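Local coordinates for protein beta-ketoacyl synthase (Pseudomonas aeruginosa, PDB 4CW4) that catalyses the condensation of acetyl-CoA with malonyl-ACP to acetoacetyl-ACP, the primer that starts bacterial fatty acid synthesis, at residues A[532-537]-A[546-551]; A[433-438]-A[488-493]; A[391-396]-A[415-420]; A[287-292]-A[482-487]; A[467-472]-A[498-503]. All coordinates share one frame; numbering follows the deposited sequence. Where two conformers were deposited one is given.

Contact 1: A[532-537]-A[546-551]; sequences VCFINS and SGVVLS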
# COMPACT_ATOMS: atom_id res chain seq x y z
N VAL A 532 -12.66 28.20 0.50
CA VAL A 532 -12.38 26.95 -0.19
C VAL A 532 -10.89 26.78 -0.37
O VAL A 532 -10.21 27.72 -0.78
CB VAL A 532 -13.03 26.94 -1.57
CG1 VAL A 532 -12.66 25.66 -2.37
CG2 VAL A 532 -14.53 27.09 -1.44
N CYS A 533 -10.38 25.58 -0.08
CA CYS A 533 -8.98 25.26 -0.37
C CYS A 533 -8.89 24.08 -1.32
O CYS A 533 -9.58 23.05 -1.13
CB CYS A 533 -8.21 24.92 0.90
SG CYS A 533 -6.45 24.64 0.59
N PHE A 534 -8.03 24.22 -2.32
CA PHE A 534 -7.66 23.12 -3.20
C PHE A 534 -6.31 22.58 -2.75
O PHE A 534 -5.29 23.29 -2.79
CB PHE A 534 -7.58 23.63 -4.63
CG PHE A 534 -8.88 24.21 -5.11
CD1 PHE A 534 -9.93 23.38 -5.44
CD2 PHE A 534 -9.07 25.57 -5.19
CE1 PHE A 534 -11.12 23.89 -5.87
CE2 PHE A 534 -10.27 26.09 -5.61
CZ PHE A 534 -11.30 25.25 -5.95
N ILE A 535 -6.32 21.33 -2.30
CA ILE A 535 -5.10 20.63 -1.88
C ILE A 535 -4.53 19.91 -3.10
O ILE A 535 -5.23 19.07 -3.70
CB ILE A 535 -5.40 19.58 -0.80
CG1 ILE A 535 -6.19 20.16 0.38
CG2 ILE A 535 -4.10 18.95 -0.31
CD1 ILE A 535 -5.56 21.26 1.12
N ASN A 536 -3.30 20.23 -3.49
CA ASN A 536 -2.71 19.63 -4.67
C ASN A 536 -1.50 18.76 -4.35
O ASN A 536 -0.65 19.12 -3.53
CB ASN A 536 -2.29 20.71 -5.68
CG ASN A 536 -2.12 20.13 -7.07
OD1 ASN A 536 -2.92 19.28 -7.50
ND2 ASN A 536 -1.05 20.53 -7.76
N SER A 537 -1.45 17.59 -4.97
CA SER A 537 -0.40 16.62 -4.65
C SER A 537 -0.07 15.71 -5.81
O SER A 537 -0.86 15.45 -6.72
CB SER A 537 -0.82 15.77 -3.45
OG SER A 537 0.24 15.02 -2.91
N SER A 546 -6.04 15.98 -6.43
CA SER A 546 -6.44 17.28 -5.90
C SER A 546 -7.70 17.12 -5.08
O SER A 546 -8.64 16.43 -5.49
CB SER A 546 -6.68 18.29 -7.02
OG SER A 546 -5.55 18.40 -7.86
N GLY A 547 -7.72 17.74 -3.90
CA GLY A 547 -8.86 17.69 -3.01
C GLY A 547 -9.53 19.03 -2.80
O GLY A 547 -8.86 20.07 -2.86
N VAL A 548 -10.83 19.00 -2.51
CA VAL A 548 -11.61 20.20 -2.25
C VAL A 548 -12.05 20.22 -0.79
O VAL A 548 -12.72 19.30 -0.32
CB VAL A 548 -12.86 20.25 -3.17
CG1 VAL A 548 -13.65 21.53 -2.93
CG2 VAL A 548 -12.45 20.15 -4.62
N VAL A 549 -11.69 21.29 -0.09
CA VAL A 549 -12.04 21.46 1.31
C VAL A 549 -12.82 22.77 1.45
O VAL A 549 -12.39 23.81 0.97
CB VAL A 549 -10.78 21.54 2.21
CG1 VAL A 549 -11.17 21.43 3.69
CG2 VAL A 549 -9.76 20.48 1.83
N LEU A 550 -13.97 22.69 2.11
CA LEU A 550 -14.83 23.83 2.38
C LEU A 550 -14.64 24.29 3.82
O LEU A 550 -14.41 23.47 4.71
CB LEU A 550 -16.30 23.47 2.17
CG LEU A 550 -16.66 22.77 0.86
CD1 LEU A 550 -18.16 22.49 0.82
CD2 LEU A 550 -16.21 23.61 -0.33
N SER A 551 -14.75 25.59 4.06
CA SER A 551 -14.61 26.14 5.39
C SER A 551 -15.76 25.74 6.31
O SER A 551 -16.84 25.36 5.84
CB SER A 551 -14.61 27.68 5.32
OG SER A 551 -15.89 28.13 4.93

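Contact 2: A[433-438]-A[488-493]; sequences ASFVHA and ISALGT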
# COMPACT_ATOMS: atom_id res chain seq x y z
N ALA A 433 -12.48 33.80 -3.16
CA ALA A 433 -12.37 33.27 -1.81
C ALA A 433 -11.87 31.84 -1.80
O ALA A 433 -12.26 31.05 -0.94
CB ALA A 433 -13.69 33.38 -1.09
N SER A 434 -10.98 31.51 -2.74
CA SER A 434 -10.33 30.20 -2.72
C SER A 434 -8.81 30.36 -2.75
O SER A 434 -8.30 31.38 -3.20
CB SER A 434 -10.82 29.28 -3.85
OG SER A 434 -10.22 29.59 -5.09
N PHE A 435 -8.11 29.34 -2.25
CA PHE A 435 -6.66 29.31 -2.28
C PHE A 435 -6.18 27.90 -2.57
O PHE A 435 -6.95 26.93 -2.48
CB PHE A 435 -6.04 29.90 -0.99
CG PHE A 435 -6.26 29.08 0.27
CD1 PHE A 435 -7.51 28.95 0.86
CD2 PHE A 435 -5.17 28.49 0.92
CE1 PHE A 435 -7.68 28.22 2.05
CE2 PHE A 435 -5.34 27.77 2.09
CZ PHE A 435 -6.59 27.64 2.65
N VAL A 436 -4.91 27.80 -2.94
CA VAL A 436 -4.31 26.52 -3.30
C VAL A 436 -3.20 26.19 -2.32
O VAL A 436 -2.29 26.98 -2.07
CB VAL A 436 -3.70 26.57 -4.72
CG1 VAL A 436 -3.03 25.22 -5.07
CG2 VAL A 436 -4.74 26.94 -5.77
N HIS A 437 -3.29 25.00 -1.74
CA HIS A 437 -2.17 24.38 -1.06
C HIS A 437 -1.39 23.63 -2.12
O HIS A 437 -1.72 22.50 -2.49
CB HIS A 437 -2.64 23.46 0.08
CG HIS A 437 -2.37 24.04 1.43
ND1 HIS A 437 -1.13 23.94 2.01
CD2 HIS A 437 -3.14 24.78 2.26
CE1 HIS A 437 -1.15 24.60 3.16
NE2 HIS A 437 -2.36 25.11 3.34
N ALA A 438 -0.36 24.30 -2.62
CA ALA A 438 0.44 23.75 -3.70
C ALA A 438 1.23 22.58 -3.21
O ALA A 438 1.65 22.52 -2.06
CB ALA A 438 1.38 24.79 -4.24
N ILE A 488 -4.26 19.88 6.95
CA ILE A 488 -4.38 20.37 8.30
C ILE A 488 -3.97 21.83 8.38
O ILE A 488 -4.61 22.62 9.09
CB ILE A 488 -3.64 19.44 9.27
CG1 ILE A 488 -4.50 18.19 9.50
CG2 ILE A 488 -3.34 20.15 10.59
CD1 ILE A 488 -3.84 17.15 10.31
N SER A 489 -2.93 22.22 7.65
CA SER A 489 -2.58 23.63 7.58
C SER A 489 -3.74 24.46 7.03
O SER A 489 -4.04 25.54 7.55
CB SER A 489 -1.34 23.85 6.74
OG SER A 489 -1.10 25.23 6.64
N ALA A 490 -4.41 23.94 6.00
CA ALA A 490 -5.55 24.64 5.41
C ALA A 490 -6.60 24.97 6.47
O ALA A 490 -7.22 26.04 6.45
CB ALA A 490 -6.17 23.83 4.29
N LEU A 491 -6.81 24.05 7.40
CA LEU A 491 -7.83 24.24 8.41
C LEU A 491 -7.48 25.41 9.31
O LEU A 491 -8.35 26.10 9.82
CB LEU A 491 -8.00 22.98 9.25
CG LEU A 491 -8.36 21.70 8.47
CD1 LEU A 491 -8.65 20.57 9.44
CD2 LEU A 491 -9.55 21.95 7.52
N GLY A 492 -6.18 25.61 9.50
CA GLY A 492 -5.68 26.73 10.26
C GLY A 492 -5.96 28.06 9.58
O GLY A 492 -6.29 29.05 10.23
N THR A 493 -5.79 28.10 8.26
CA THR A 493 -6.16 29.31 7.51
C THR A 493 -7.65 29.64 7.70
O THR A 493 -8.00 30.80 7.89
CB THR A 493 -5.79 29.18 6.02
OG1 THR A 493 -4.37 29.16 5.92
CG2 THR A 493 -6.37 30.33 5.17
O HOH W 1 -2.65 27.12 5.26

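Contact 3: A[391-396]-A[415-420]; sequences DVFINA and AKAVAS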
# COMPACT_ATOMS: atom_id res chain seq x y z
N ASP A 391 -14.72 16.34 -2.49
CA ASP A 391 -14.21 15.56 -3.60
C ASP A 391 -12.71 15.45 -3.52
O ASP A 391 -12.03 16.38 -3.05
CB ASP A 391 -14.52 16.21 -4.95
CG ASP A 391 -15.87 15.78 -5.54
OD1 ASP A 391 -16.14 14.55 -5.73
OD2 ASP A 391 -16.67 16.68 -5.83
N VAL A 392 -12.22 14.33 -4.04
CA VAL A 392 -10.83 14.18 -4.43
C VAL A 392 -10.82 13.56 -5.80
O VAL A 392 -11.49 12.56 -6.06
CB VAL A 392 -10.06 13.25 -3.46
CG1 VAL A 392 -8.66 12.89 -4.01
CG2 VAL A 392 -9.95 13.89 -2.07
N PHE A 393 -10.05 14.16 -6.69
CA PHE A 393 -9.86 13.64 -8.04
C PHE A 393 -8.44 13.16 -8.23
O PHE A 393 -7.48 13.82 -7.83
CB PHE A 393 -10.24 14.69 -9.06
CG PHE A 393 -11.70 15.08 -8.98
CD1 PHE A 393 -12.69 14.19 -9.38
CD2 PHE A 393 -12.07 16.29 -8.46
CE1 PHE A 393 -14.02 14.53 -9.25
CE2 PHE A 393 -13.40 16.64 -8.35
CZ PHE A 393 -14.38 15.77 -8.76
N ILE A 394 -8.33 11.99 -8.84
CA ILE A 394 -7.08 11.30 -9.05
C ILE A 394 -6.98 10.92 -10.53
O ILE A 394 -7.89 10.33 -11.09
CB ILE A 394 -7.05 10.00 -8.21
CG1 ILE A 394 -6.99 10.35 -6.71
CG2 ILE A 394 -5.87 9.12 -8.61
CD1 ILE A 394 -7.22 9.16 -5.76
N ASN A 395 -5.86 11.27 -11.14
CA ASN A 395 -5.61 10.97 -12.55
C ASN A 395 -4.14 10.67 -12.77
O ASN A 395 -3.27 11.40 -12.29
CB ASN A 395 -6.00 12.16 -13.44
CG ASN A 395 -7.49 12.43 -13.43
OD1 ASN A 395 -8.00 13.20 -12.60
ND2 ASN A 395 -8.21 11.76 -14.34
N ALA A 396 -3.87 9.60 -13.51
CA ALA A 396 -2.51 9.21 -13.87
C ALA A 396 -2.05 10.03 -15.08
O ALA A 396 -2.74 10.94 -15.53
CB ALA A 396 -2.44 7.70 -14.14
N ALA A 415 -8.19 20.75 -12.60
CA ALA A 415 -9.34 21.25 -13.35
C ALA A 415 -10.63 20.68 -12.79
O ALA A 415 -11.59 21.42 -12.56
CB ALA A 415 -9.21 20.92 -14.83
N LYS A 416 -10.67 19.36 -12.59
CA LYS A 416 -11.90 18.74 -12.08
C LYS A 416 -12.22 19.24 -10.67
O LYS A 416 -13.38 19.42 -10.30
CB LYS A 416 -11.81 17.21 -12.08
CG LYS A 416 -11.78 16.60 -13.45
CD LYS A 416 -11.70 15.09 -13.37
CE LYS A 416 -13.00 14.49 -12.88
NZ LYS A 416 -12.98 13.01 -12.78
N ALA A 417 -11.18 19.45 -9.86
CA ALA A 417 -11.40 19.93 -8.49
C ALA A 417 -12.05 21.32 -8.49
O ALA A 417 -13.02 21.57 -7.78
CB ALA A 417 -10.08 19.94 -7.70
N VAL A 418 -11.49 22.22 -9.29
CA VAL A 418 -12.04 23.56 -9.39
C VAL A 418 -13.49 23.52 -9.92
O VAL A 418 -14.37 24.17 -9.35
CB VAL A 418 -11.12 24.47 -10.24
CG1 VAL A 418 -11.74 25.85 -10.40
CG2 VAL A 418 -9.75 24.61 -9.55
N ALA A 419 -13.74 22.74 -10.97
CA ALA A 419 -15.09 22.67 -11.51
C ALA A 419 -16.06 22.17 -10.44
O ALA A 419 -17.19 22.66 -10.34
CB ALA A 419 -15.13 21.75 -12.73
N SER A 420 -15.63 21.19 -9.64
CA SER A 420 -16.51 20.61 -8.64
C SER A 420 -16.86 21.66 -7.58
O SER A 420 -18.00 21.74 -7.12
CB SER A 420 -15.92 19.36 -8.00
OG SER A 420 -14.86 19.67 -7.13
O HOH W 2 -16.19 19.25 -4.71
O HOH W 3 -10.45 12.34 -11.86

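Contact 4: A[287-292]-A[482-487]; sequences ATFLYN and ASADQL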
# COMPACT_ATOMS: atom_id res chain seq x y z
N ALA A 287 1.13 11.51 -3.19
CA ALA A 287 -0.28 11.93 -3.11
C ALA A 287 -1.13 11.01 -2.25
O ALA A 287 -2.35 11.13 -2.20
CB ALA A 287 -0.86 12.05 -4.48
N THR A 288 -0.49 10.09 -1.54
CA THR A 288 -1.18 9.03 -0.82
C THR A 288 -2.31 9.49 0.10
O THR A 288 -3.39 8.87 0.10
CB THR A 288 -0.13 8.17 -0.05
OG1 THR A 288 0.54 7.31 -0.97
CG2 THR A 288 -0.76 7.33 1.05
N PHE A 289 -2.12 10.53 0.91
CA PHE A 289 -3.19 10.86 1.83
C PHE A 289 -4.49 11.19 1.09
O PHE A 289 -5.55 10.81 1.54
CB PHE A 289 -2.81 11.99 2.79
CG PHE A 289 -3.99 12.57 3.50
CD1 PHE A 289 -4.54 11.93 4.59
CD2 PHE A 289 -4.57 13.74 3.06
CE1 PHE A 289 -5.62 12.45 5.23
CE2 PHE A 289 -5.67 14.27 3.71
CZ PHE A 289 -6.20 13.62 4.79
N LEU A 290 -4.39 11.88 -0.04
CA LEU A 290 -5.58 12.20 -0.81
C LEU A 290 -6.22 10.93 -1.38
O LEU A 290 -7.43 10.89 -1.54
CB LEU A 290 -5.27 13.22 -1.91
CG LEU A 290 -4.95 14.65 -1.44
CD1 LEU A 290 -4.73 15.58 -2.63
CD2 LEU A 290 -6.07 15.19 -0.57
N TYR A 291 -5.43 9.91 -1.70
CA TYR A 291 -6.01 8.64 -2.11
C TYR A 291 -6.83 7.99 -0.99
O TYR A 291 -7.94 7.49 -1.21
CB TYR A 291 -4.91 7.68 -2.60
CG TYR A 291 -4.28 7.99 -3.95
CD1 TYR A 291 -3.94 9.26 -4.34
CD2 TYR A 291 -3.98 6.96 -4.82
CE1 TYR A 291 -3.35 9.51 -5.57
CE2 TYR A 291 -3.38 7.20 -6.04
CZ TYR A 291 -3.08 8.48 -6.41
OH TYR A 291 -2.49 8.74 -7.63
N ASN A 292 -6.30 8.02 0.23
CA ASN A 292 -7.05 7.54 1.38
C ASN A 292 -8.30 8.42 1.59
O ASN A 292 -9.38 7.93 1.93
CB ASN A 292 -6.18 7.57 2.65
CG ASN A 292 -5.26 6.37 2.77
OD1 ASN A 292 -5.55 5.28 2.28
ND2 ASN A 292 -4.16 6.57 3.47
N ALA A 482 2.19 13.76 3.19
CA ALA A 482 2.40 15.12 2.70
C ALA A 482 1.09 15.90 2.54
O ALA A 482 0.97 17.04 2.97
CB ALA A 482 3.14 15.10 1.40
N SER A 483 0.09 15.31 1.90
CA SER A 483 -1.14 16.03 1.66
C SER A 483 -2.03 16.13 2.89
O SER A 483 -2.93 16.95 2.90
CB SER A 483 -1.89 15.50 0.43
OG SER A 483 -2.10 14.10 0.47
N ALA A 484 -1.75 15.35 3.93
CA ALA A 484 -2.38 15.57 5.22
C ALA A 484 -1.77 16.81 5.91
O ALA A 484 -2.48 17.60 6.50
CB ALA A 484 -2.25 14.34 6.13
N ASP A 485 -0.45 16.98 5.84
CA ASP A 485 0.17 18.21 6.33
C ASP A 485 -0.49 19.43 5.65
O ASP A 485 -0.73 20.46 6.28
CB ASP A 485 1.68 18.25 6.03
CG ASP A 485 2.48 17.23 6.83
OD1 ASP A 485 2.06 16.82 7.93
OD2 ASP A 485 3.59 16.88 6.34
N GLN A 486 -0.74 19.32 4.35
CA GLN A 486 -1.42 20.38 3.60
C GLN A 486 -2.84 20.64 4.13
O GLN A 486 -3.21 21.78 4.42
CB GLN A 486 -1.46 20.07 2.10
CG GLN A 486 -0.11 20.01 1.41
CD GLN A 486 -0.24 19.48 -0.02
OE1 GLN A 486 -0.46 18.30 -0.25
NE2 GLN A 486 -0.12 20.35 -0.98
N LEU A 487 -3.64 19.58 4.21
CA LEU A 487 -5.03 19.70 4.65
C LEU A 487 -5.10 20.33 6.04
O LEU A 487 -5.87 21.24 6.27
CB LEU A 487 -5.73 18.33 4.64
CG LEU A 487 -7.17 18.35 5.20
CD1 LEU A 487 -8.00 19.38 4.50
CD2 LEU A 487 -7.86 16.97 5.10
O HOH W 4 0.35 12.77 0.52

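Contact 5: A[467-472]-A[498-503]; sequences PVTAVK and ILPGIK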
# COMPACT_ATOMS: atom_id res chain seq x y z
N PRO A 467 -4.43 32.85 -4.54
CA PRO A 467 -3.42 32.72 -3.49
C PRO A 467 -2.90 31.30 -3.38
O PRO A 467 -3.67 30.32 -3.36
CB PRO A 467 -4.15 33.15 -2.22
CG PRO A 467 -5.34 33.94 -2.72
CD PRO A 467 -5.73 33.28 -4.00
N VAL A 468 -1.57 31.21 -3.28
CA VAL A 468 -0.85 29.94 -3.20
C VAL A 468 0.02 29.90 -1.94
O VAL A 468 0.73 30.85 -1.63
CB VAL A 468 0.05 29.73 -4.45
CG1 VAL A 468 0.90 28.48 -4.34
CG2 VAL A 468 -0.78 29.70 -5.73
N THR A 469 -0.03 28.77 -1.24
CA THR A 469 0.81 28.53 -0.08
C THR A 469 1.46 27.14 -0.24
O THR A 469 0.98 26.33 -1.03
CB THR A 469 0.01 28.67 1.22
OG1 THR A 469 0.88 28.61 2.37
CG2 THR A 469 -1.09 27.62 1.34
N ALA A 470 2.56 26.91 0.47
CA ALA A 470 3.36 25.69 0.30
C ALA A 470 3.90 25.18 1.64
O ALA A 470 4.91 25.65 2.13
CB ALA A 470 4.48 25.93 -0.69
N VAL A 471 3.19 24.23 2.23
CA VAL A 471 3.48 23.80 3.58
C VAL A 471 4.87 23.14 3.68
O VAL A 471 5.48 23.16 4.75
CB VAL A 471 2.39 22.83 4.11
CG1 VAL A 471 2.56 21.44 3.49
CG2 VAL A 471 2.40 22.78 5.63
N LYS A 472 5.37 22.59 2.58
CA LYS A 472 6.67 21.90 2.61
C LYS A 472 7.83 22.85 2.89
O LYS A 472 8.92 22.42 3.27
CB LYS A 472 6.93 21.11 1.32
CG LYS A 472 5.96 19.94 1.10
CD LYS A 472 6.21 19.23 -0.23
CE LYS A 472 5.21 18.10 -0.48
NZ LYS A 472 3.81 18.58 -0.52
N ILE A 498 -5.26 33.55 8.16
CA ILE A 498 -3.89 33.83 7.75
C ILE A 498 -3.46 32.78 6.74
O ILE A 498 -3.60 31.58 6.99
CB ILE A 498 -2.90 33.78 8.94
CG1 ILE A 498 -3.29 34.79 10.03
CG2 ILE A 498 -1.47 34.01 8.47
CD1 ILE A 498 -2.61 34.55 11.34
N LEU A 499 -2.94 33.26 5.60
CA LEU A 499 -2.33 32.40 4.58
C LEU A 499 -0.82 32.38 4.78
O LEU A 499 -0.16 33.42 4.63
CB LEU A 499 -2.63 32.93 3.19
CG LEU A 499 -2.13 32.07 2.04
CD1 LEU A 499 -2.97 30.81 1.92
CD2 LEU A 499 -2.17 32.87 0.76
N PRO A 500 -0.25 31.21 5.12
CA PRO A 500 1.19 31.23 5.44
C PRO A 500 2.04 31.56 4.22
O PRO A 500 1.77 31.07 3.13
CB PRO A 500 1.47 29.80 5.93
CG PRO A 500 0.15 29.26 6.30
CD PRO A 500 -0.83 29.88 5.36
N GLY A 501 3.02 32.43 4.40
CA GLY A 501 3.95 32.74 3.33
C GLY A 501 4.94 31.61 3.09
O GLY A 501 5.07 30.70 3.89
N ILE A 502 5.65 31.70 1.97
CA ILE A 502 6.78 30.80 1.70
C ILE A 502 8.02 31.56 2.18
O ILE A 502 8.68 32.27 1.42
CB ILE A 502 6.89 30.43 0.21
CG1 ILE A 502 5.53 29.94 -0.32
CG2 ILE A 502 7.98 29.38 0.03
CD1 ILE A 502 5.52 29.54 -1.78
N LYS A 503 8.30 31.46 3.47
CA LYS A 503 9.25 32.38 4.10
C LYS A 503 10.70 32.06 3.79
O LYS A 503 11.58 32.88 4.03
CB LYS A 503 9.03 32.44 5.61
CG LYS A 503 7.69 33.00 5.95
CD LYS A 503 7.45 33.08 7.45
CE LYS A 503 6.05 33.55 7.67
NZ LYS A 503 5.41 32.79 8.75
O HOH W 5 4.17 28.19 2.69

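Contact 1: A[532-537]-A[546-551]
Cys533 and Val549 pair across a beta hairpin, strands 532-539 and 543-550, which belongs to the C-terminal half of the thiolase fold. The register is plain antiparallel. Cys533 N reaches Val549 O at 2.9 Å, and Val549 N answers to Cys533 O. Two residues on, Ile535 and Gly547 form the next hydrogen-bonded pair, with Gly547 N 2.8 Å from Ile535 O. Between these pairs, Phe534 faces Val548 as a non-hydrogen-bonded pair, and its CA-H lies against Gly547 O. Phe534 and Val548 lean the same way, toward helix 409-425; the CG2 of Val548 is 4.2 Å from the ring atom CE1 of Phe534, while Val532 CG1, on the same strand, lies over one ring face near its rim. On the other side of the sheet, Ile535 CG1 meets Val549 CG2 at 3.9 Å, against helix 482-496.

Asn536 is the side chain to trace outward. Its CB starts on the face shared with Ser546, and a first torsion of -160°, with CG opposite the backbone N, swings the amide across to the partner strand. CG comes within 3.9 Å of Ser546 OG. Beyond it the amide divides: ND2 bonds to Glu450 OE2, and OD1 accepts from both Asn410 ND2 and Ser546 OG. Both amide ends are thus held and its rotation is fixed, about 5 Å from the side chain of His439, a predicted active-site residue. The Ser546 hydroxyl, itself paired with Thr413 OG1, lies 2.8 Å from Asn536 OD1, tilted 21° out of the carbonyl plane.

Contact 2: A[433-438]-A[488-493]
His437 and Phe435 leave the same side of strand 434-437 and press onto helix 482-496, which runs roughly antiparallel to the strand. Ser489 OG lies at the edge of the imidazole, near the ring plane and 3.5 Å from His437 CE1. The ring atom CD2 of His437 rests 3.8 Å from Ala490 CB. Ala490 serves the phenyl ring too, with its carbonyl O at the edge of Phe435 and near the ring plane. Three residues on, Thr493 and Phe435 approach from opposite directions, the methyl CG2 of Thr493 coming to 3.7 Å from the ring atom CZ of Phe435. For Phe435 the first torsion, 68°, sets CG between the backbone N and the carbonyl carbon and points the ring toward the helix.

The polar groups of this layer meet at a single buried water. It lies in the imidazole plane, 2.8 Å from His437 NE2, and is bonded also to Ser489 OG at 2.8 Å. Toward Thr493 OG1, 2.7 Å away, the water is the donor. Three bonds therefore fix it and tie the imidazole to the helix without any direct hydrogen bond between the two segments. Thr493 OG1 is also hydrogen-bonded to Ile498 O, just past the helix end. Outside this shell, Cys533 of the neighbouring strand packs against both His437 and Phe435, and Leu499 lies on Phe435. A central strand laid on a buried helix in this way is the core layering of the thiolase fold, here leading up to the predicted catalytic His439.

Contact 3: A[391-396]-A[415-420]
Phe393 and Lys416 carry most of the packing, the two side chains crossing at about a right angle. Lys416 CB sits over one face in a CH-pi contact, 3.9 Å from the ring centroid and 18° off the normal. A bend at chi3 (71°) then folds the chain back along the phenyl group, and CE comes to 3.5 Å from Phe393 CD1. At the ring edge lies Ser420, its CB in plane, while Ala417 CB approaches Phe393 CD2 at 4.2 Å.

Polar links across the contact run through two waters. One donates to Asp391 OD2 and to Ser420 OG, 2.8 Å from each; the other accepts from Lys416 NZ at 2.8 Å and lies 2.7 Å from Asn395 OD1. Ser420 OG spends its own proton within the helix, on Ala417 O at 2.7 Å.

Stronger partners belong to the second subunit, where Asp220 pairs with Lys416, Arg633 with Asp391 and Val276 O with Asn395 ND2, placing the contact at the dimer interface. Strand 387-394 has helix 409-425 on this side and helix 288-301 on the other, where Val392 touches Leu290, while strand 543-550 pairs with it through backbone hydrogen bonds, Asp391 with Val548 and Phe393 with Ser546.

Contact 4: A[287-292]-A[482-487]
Phe289 packs on Ala484 where helix 288-301, with Ala287 at its N-cap, meets helix 482-496. Ala287 directly follows Cys286, inferred to be the active-site cysteine.

Phe289 does most of the packing. Its first torsion of 166°, with CG opposite the backbone N, lays the ring flat against the other helix. Ala484 CB sits over one face in a CH-pi contact, 3.7 Å from the ring centroid and only 15° off the normal. Leu487 comes to the edge instead, near the ring plane, its CD2 3.7 Å from Phe289 CE2. Val310 and Asn312 of strand 307-314 also touch Phe289. The backbone N of Phe289 shares a water with Ser483 N: the water is 2.9 Å from the latter and makes just a weak bond to Phe289.

Leu290 packs through its branch point, CG lying 3.7 Å from Ser483 CB. Its backbone N may also make a weak bond to Ser483 OG, but that serine was modelled in two conformers and the bond is doubtful. Further out, Leu290 turns to strand 532-539 at Ser537.

The axes of 288-292 and 482-487 pass 8.0 Å apart at 76°, a closeness that goes with the small residues Ser483 and Ala484 at the crossing. Two buried helices meeting between the sheets, one of them beginning just after the inferred active-site cysteine, are the central layer of the thiolase fold.

Contact 5: A[467-472]-A[498-503]
Thr469 OG1 donates to Pro500 O across 2.7 Å, the one direct hydrogen bond between strand 466-469 and the loop that follows helix 482-496. The donor is tilted 27° from the carbonyl plane, and the C=O...donor angle is 133°. A first torsion of -172° turns the hydroxyl away from its own backbone N and out to the loop, while CG2 takes the place between N and the carbonyl carbon and packs on Leu499.

Leu499 and Thr469 run past one another, pointing opposite ways, and the leucine spreads its two methyls along the strand. CD1 lies 3.7 Å from Thr469 CB, and CD2 reaches back to Pro467 CB at 3.6 Å. At the far end of the contact, Ala470 CB meets Ile502 CD1 at 3.9 Å.

A water bridges the two backbones. It accepts from Ala470 N at 3.0 Å and donates to Gly501 O at 2.9 Å, with a further weak bond to Ala470 O. On the loop, Gly501 N is bonded to Asp523 OD1.

Strand 466-469 runs between strands 434-437 and 517-519. The loop passes along one side of it and touches both neighbours, Leu499 resting on Phe435 and Ile502 on Ile519, while Pro500 packs back against Thr493 of helix 482-496.

Overall arrangement
Contacts 3, 1, 2 and 5, in that order, step across the C-terminal sheet: Phe393 N bonds to Ser546 O, Phe534 N to Phe435 O, and Val436 N to Pro467 O. Contacts 3 and 5 have centres about 22 Å apart. Helix 482-496 serves contacts 2 and 4, whose centres lie about 13 Å apart, and Gln486 NE2 bonds to Asn536 O of contact 1. Contact 4 lies about 7 Å from the centre of the chain and opens beside Cys286. Contacts 1, 2, 4 and 5 gather round the predicted catalytic His439, whose side chain is about 5 Å from that of Asn536, 7 Å from that of Ala287 and about 8 Å from those of His437 and Ala470.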